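Local structure of flagellar regulatory protein C (Vibrio cholerae, 4QHS) at residues Val19-Leu30 / Leu183-Asp194. The protein is probably an ATP-hydrolysing AAA+ activator of sigma-54-dependent transcription that regulates flagellar genes, its ATPase domain assembling as a heptamer. Sequence-based numbering, arbitrary orientation.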
loop_
_atom_site.group_PDB
_atom_site.type_symbol
_atom_site.label_atom_id
_atom_site.label_comp_id
_atom_site.label_asym_id
_atom_site.label_seq_id
_atom_site.Cartn_x
_atom_site.Cartn_y
_atom_site.Cartn_z
ATOM N N VAL A 19 14.011 -53.044 -7.290
ATOM C CA VAL A 19 14.769 -52.479 -8.402
ATOM C C VAL A 19 15.641 -53.466 -9.163
ATOM O O VAL A 19 15.768 -54.633 -8.801
ATOM C CB VAL A 19 15.701 -51.355 -7.922
ATOM C CG1 VAL A 19 14.970 -50.021 -7.877
ATOM C CG2 VAL A 19 16.309 -51.720 -6.574
ATOM N N ALA A 20 16.242 -52.954 -10.229
ATOM C CA ALA A 20 17.286 -53.640 -10.969
ATOM C C ALA A 20 18.212 -52.570 -11.526
ATOM O O ALA A 20 18.642 -51.669 -10.798
ATOM C CB ALA A 20 16.699 -54.494 -12.076
ATOM N N ASP A 21 18.527 -52.669 -12.809
ATOM C CA ASP A 21 19.237 -51.603 -13.509
ATOM C C ASP A 21 20.604 -51.242 -12.921
ATOM O O ASP A 21 21.160 -50.201 -13.247
ATOM C CB ASP A 21 18.366 -50.344 -13.555
ATOM C CG ASP A 21 18.800 -49.374 -14.635
ATOM O OD1 ASP A 21 18.369 -49.545 -15.799
ATOM O OD2 ASP A 21 19.579 -48.444 -14.318
ATOM N N THR A 22 21.150 -52.088 -12.057
ATOM C CA THR A 22 22.496 -51.881 -11.526
ATOM C C THR A 22 22.690 -50.490 -10.886
ATOM O O THR A 22 23.038 -50.395 -9.714
ATOM C CB THR A 22 23.571 -52.092 -12.630
ATOM O OG1 THR A 22 23.716 -50.900 -13.405
ATOM C CG2 THR A 22 23.196 -53.258 -13.554
ATOM N N LYS A 23 22.465 -49.426 -11.657
ATOM C CA LYS A 23 22.528 -48.049 -11.151
ATOM C C LYS A 23 21.652 -47.804 -9.915
ATOM O O LYS A 23 22.082 -47.159 -8.953
ATOM C CB LYS A 23 22.134 -47.069 -12.256
ATOM C CG LYS A 23 23.131 -46.992 -13.412
ATOM C CD LYS A 23 24.042 -45.767 -13.313
ATOM C CE LYS A 23 24.651 -45.434 -14.677
ATOM N NZ LYS A 23 25.511 -44.218 -14.648
ATOM N N SER A 24 20.425 -48.309 -9.947
ATOM C CA SER A 24 19.580 -48.321 -8.756
ATOM C C SER A 24 20.228 -49.149 -7.654
ATOM O O SER A 24 20.286 -48.734 -6.499
ATOM C CB SER A 24 18.196 -48.883 -9.074
ATOM O OG SER A 24 17.633 -48.234 -10.193
ATOM N N LEU A 25 20.724 -50.324 -8.028
ATOM C CA LEU A 25 21.348 -51.235 -7.075
ATOM C C LEU A 25 22.606 -50.625 -6.444
ATOM O O LEU A 25 22.891 -50.852 -5.270
ATOM C CB LEU A 25 21.680 -52.560 -7.762
ATOM C CG LEU A 25 20.507 -53.496 -8.055
ATOM C CD1 LEU A 25 20.914 -54.489 -9.131
ATOM C CD2 LEU A 25 20.095 -54.232 -6.793
ATOM N N LYS A 26 23.316 -49.837 -7.221
ATOM C CA LYS A 26 24.448 -49.088 -6.746
ATOM C C LYS A 26 24.030 -48.055 -5.715
ATOM O O LYS A 26 24.692 -47.856 -4.737
ATOM C CB LYS A 26 25.085 -48.383 -7.917
ATOM C CG LYS A 26 26.387 -48.944 -8.362
ATOM C CD LYS A 26 26.220 -49.961 -9.453
ATOM C CE LYS A 26 27.188 -49.719 -10.568
ATOM N NZ LYS A 26 28.063 -48.583 -10.250
ATOM N N LEU A 27 22.907 -47.421 -5.946
ATOM C CA LEU A 27 22.378 -46.472 -5.018
ATOM C C LEU A 27 22.104 -47.130 -3.711
ATOM O O LEU A 27 22.491 -46.631 -2.690
ATOM C CB LEU A 27 21.066 -45.940 -5.537
ATOM C CG LEU A 27 20.960 -44.533 -6.036
ATOM C CD1 LEU A 27 21.759 -43.629 -5.191
ATOM C CD2 LEU A 27 21.449 -44.504 -7.414
ATOM N N LEU A 28 21.404 -48.248 -3.749
ATOM C CA LEU A 28 21.041 -48.961 -2.528
ATOM C C LEU A 28 22.263 -49.406 -1.721
ATOM O O LEU A 28 22.232 -49.373 -0.493
ATOM C CB LEU A 28 20.162 -50.176 -2.838
ATOM C CG LEU A 28 18.646 -49.937 -2.895
ATOM C CD1 LEU A 28 18.227 -48.771 -2.000
ATOM C CD2 LEU A 28 18.172 -49.707 -4.315
ATOM N N ALA A 29 23.333 -49.816 -2.400
ATOM C CA ALA A 29 24.587 -50.137 -1.712
ATOM C C ALA A 29 25.190 -48.903 -1.036
ATOM O O ALA A 29 25.789 -49.010 0.034
ATOM C CB ALA A 29 25.575 -50.733 -2.670
ATOM N N LEU A 30 25.046 -47.733 -1.653
ATOM C CA LEU A 30 25.500 -46.499 -0.996
ATOM C C LEU A 30 24.615 -46.239 0.221
ATOM O O LEU A 30 25.087 -45.924 1.324
ATOM C CB LEU A 30 25.462 -45.305 -1.951
ATOM C CG LEU A 30 26.747 -44.840 -2.651
ATOM C CD1 LEU A 30 27.913 -45.685 -2.275
ATOM C CD2 LEU A 30 26.593 -44.821 -4.156
ATOM N N LEU A 183 22.412 -38.628 -2.379
ATOM C CA LEU A 183 22.107 -39.722 -3.244
ATOM C C LEU A 183 21.123 -39.257 -4.280
ATOM O O LEU A 183 20.035 -38.848 -3.974
ATOM C CB LEU A 183 21.535 -40.873 -2.448
ATOM C CG LEU A 183 22.455 -41.422 -1.370
ATOM C CD1 LEU A 183 21.799 -42.477 -0.630
ATOM C CD2 LEU A 183 23.651 -41.962 -2.020
ATOM N N THR A 184 21.523 -39.328 -5.525
ATOM C CA THR A 184 20.688 -38.866 -6.583
ATOM C C THR A 184 19.937 -40.013 -7.241
ATOM O O THR A 184 20.486 -40.816 -7.941
ATOM C CB THR A 184 21.480 -38.065 -7.597
ATOM O OG1 THR A 184 22.061 -36.936 -6.963
ATOM C CG2 THR A 184 20.580 -37.593 -8.675
ATOM N N TRP A 185 18.649 -40.047 -6.992
ATOM C CA TRP A 185 17.765 -41.069 -7.468
ATOM C C TRP A 185 17.226 -40.703 -8.839
ATOM O O TRP A 185 16.275 -39.969 -8.945
ATOM C CB TRP A 185 16.628 -41.158 -6.481
ATOM C CG TRP A 185 15.877 -42.339 -6.568
ATOM C CD1 TRP A 185 14.642 -42.460 -7.062
ATOM C CD2 TRP A 185 16.276 -43.627 -6.156
ATOM N NE1 TRP A 185 14.230 -43.749 -6.994
ATOM C CE2 TRP A 185 15.229 -44.494 -6.445
ATOM C CE3 TRP A 185 17.428 -44.140 -5.584
ATOM C CZ2 TRP A 185 15.288 -45.836 -6.167
ATOM C CZ3 TRP A 185 17.484 -45.464 -5.317
ATOM C CH2 TRP A 185 16.428 -46.299 -5.600
ATOM N N PRO A 186 17.834 -41.216 -9.893
ATOM C CA PRO A 186 17.549 -40.786 -11.257
ATOM C C PRO A 186 16.114 -40.963 -11.738
ATOM O O PRO A 186 15.320 -41.666 -11.176
ATOM C CB PRO A 186 18.457 -41.684 -12.065
ATOM C CG PRO A 186 18.482 -42.934 -11.301
ATOM C CD PRO A 186 18.206 -42.632 -9.868
ATOM N N ALA A 187 15.802 -40.281 -12.816
ATOM C CA ALA A 187 14.481 -40.343 -13.373
ATOM C C ALA A 187 14.279 -41.679 -14.044
ATOM O O ALA A 187 15.226 -42.308 -14.436
ATOM C CB ALA A 187 14.292 -39.246 -14.336
ATOM N N LEU A 188 13.035 -42.100 -14.153
ATOM C CA LEU A 188 12.689 -43.399 -14.683
ATOM C C LEU A 188 13.319 -43.741 -16.021
ATOM O O LEU A 188 13.731 -44.845 -16.236
ATOM C CB LEU A 188 11.188 -43.504 -14.800
ATOM C CG LEU A 188 10.572 -44.820 -14.404
ATOM C CD1 LEU A 188 11.455 -45.425 -13.405
ATOM C CD2 LEU A 188 9.202 -44.617 -13.850
ATOM N N CYS A 189 13.373 -42.796 -16.929
ATOM C CA CYS A 189 13.883 -43.075 -18.244
ATOM C C CYS A 189 15.363 -43.324 -18.208
ATOM O O CYS A 189 15.958 -43.714 -19.189
ATOM C CB CYS A 189 13.591 -41.923 -19.181
ATOM S SG CYS A 189 14.536 -40.475 -18.873
ATOM N N GLU A 190 15.959 -43.098 -17.057
ATOM C CA GLU A 190 17.384 -43.267 -16.908
ATOM C C GLU A 190 17.653 -44.554 -16.181
ATOM O O GLU A 190 18.772 -44.855 -15.838
ATOM C CB GLU A 190 17.984 -42.080 -16.166
ATOM C CG GLU A 190 17.801 -40.789 -16.905
ATOM C CD GLU A 190 18.581 -39.653 -16.321
ATOM O OE1 GLU A 190 19.631 -39.900 -15.729
ATOM O OE2 GLU A 190 18.157 -38.497 -16.472
ATOM N N ARG A 191 16.608 -45.324 -15.955
ATOM C CA ARG A 191 16.774 -46.623 -15.359
ATOM C C ARG A 191 15.702 -47.561 -15.841
ATOM O O ARG A 191 14.983 -48.150 -15.080
ATOM C CB ARG A 191 16.751 -46.516 -13.858
ATOM C CG ARG A 191 15.706 -45.614 -13.319
ATOM C CD ARG A 191 15.613 -45.782 -11.853
ATOM N NE ARG A 191 14.621 -44.910 -11.280
ATOM C CZ ARG A 191 13.723 -45.295 -10.397
ATOM N NH1 ARG A 191 13.690 -46.538 -9.980
ATOM N NH2 ARG A 191 12.849 -44.424 -9.943
ATOM N N LYS A 192 15.615 -47.691 -17.143
ATOM C CA LYS A 192 14.547 -48.410 -17.769
ATOM C C LYS A 192 14.333 -49.772 -17.176
ATOM O O LYS A 192 13.253 -50.276 -17.205
ATOM C CB LYS A 192 14.814 -48.517 -19.261
ATOM C CG LYS A 192 14.132 -47.453 -20.102
ATOM C CD LYS A 192 14.788 -47.281 -21.454
ATOM C CE LYS A 192 14.125 -46.188 -22.247
ATOM N NZ LYS A 192 14.226 -46.424 -23.705
ATOM N N ASP A 193 15.379 -50.359 -16.634
ATOM C CA ASP A 193 15.316 -51.729 -16.168
ATOM C C ASP A 193 14.556 -51.871 -14.895
ATOM O O ASP A 193 14.464 -52.946 -14.363
ATOM C CB ASP A 193 16.707 -52.306 -15.961
ATOM C CG ASP A 193 17.312 -52.851 -17.225
ATOM O OD1 ASP A 193 16.592 -53.315 -18.109
ATOM O OD2 ASP A 193 18.535 -52.821 -17.336
ATOM N N ASP A 194 14.027 -50.772 -14.391
ATOM C CA ASP A 194 13.313 -50.798 -13.130
ATOM C C ASP A 194 11.827 -50.854 -13.370
ATOM O O ASP A 194 11.075 -51.299 -12.545
ATOM C CB ASP A 194 13.657 -49.568 -12.303
ATOM C CG ASP A 194 14.949 -49.705 -11.565
ATOM O OD1 ASP A 194 15.431 -50.826 -11.410
ATOM O OD2 ASP A 194 15.500 -48.690 -11.136
#
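Asp194 receives bonds from both sides of the contact through its two carboxylate oxygens. Asp194 OD1 accepts the backbone N-H of Ala20 at 2.6 Å, nearly along its C-O axis and almost straight (164°). Asp194 OD2 takes the hydroxyl of Ser24; the modelled OG-OD2 distance is very short and its value is doubtful. Arg191 NH1 forms a salt bridge with the same OD2 at 3.0 Å, with the oxygen in the guanidinium plane. The Ala20 N-H and the guanidinium would probably favour a charged Asp194. Leu188 CD1 covers the centre of one guanidinium face; Trp185 CE2 lies over the other, toward the rim.

In this AAA+ domain, residues 183-194 run from the outermost strand of the chain's parallel sheet, 182-184, into the lid. Helix 23-35 packs along this connection. Just before the helix, Asp21 has CG anti to its backbone N (chi1 -160°), which turns the carboxylate toward the Arg191-Asp193 backbone. Its OD1 accepts the backbone N-H of Asp193 at 3.2 Å, on the anti side and 32° out of the carboxylate plane. The Asp193 carboxylate lies close by, which would be expected to be unfavourable.

Leu27 CG lies 3.6 Å from Trp185 CE3. The Leu27 and Leu183 side chains run in opposite directions, with Leu27 CD1 3.9 Å from Leu183 CB. Leu28 CD2 meets the Trp185 ring at its edge, 4.0 Å from CH2. Met54 of helix 51-61 touches both Leu183 and Trp185. Farther along the helix, Leu30 CB rests on Leu183 CD2; the Leu30 side chain also packs on Leu247 of a neighbouring subunit.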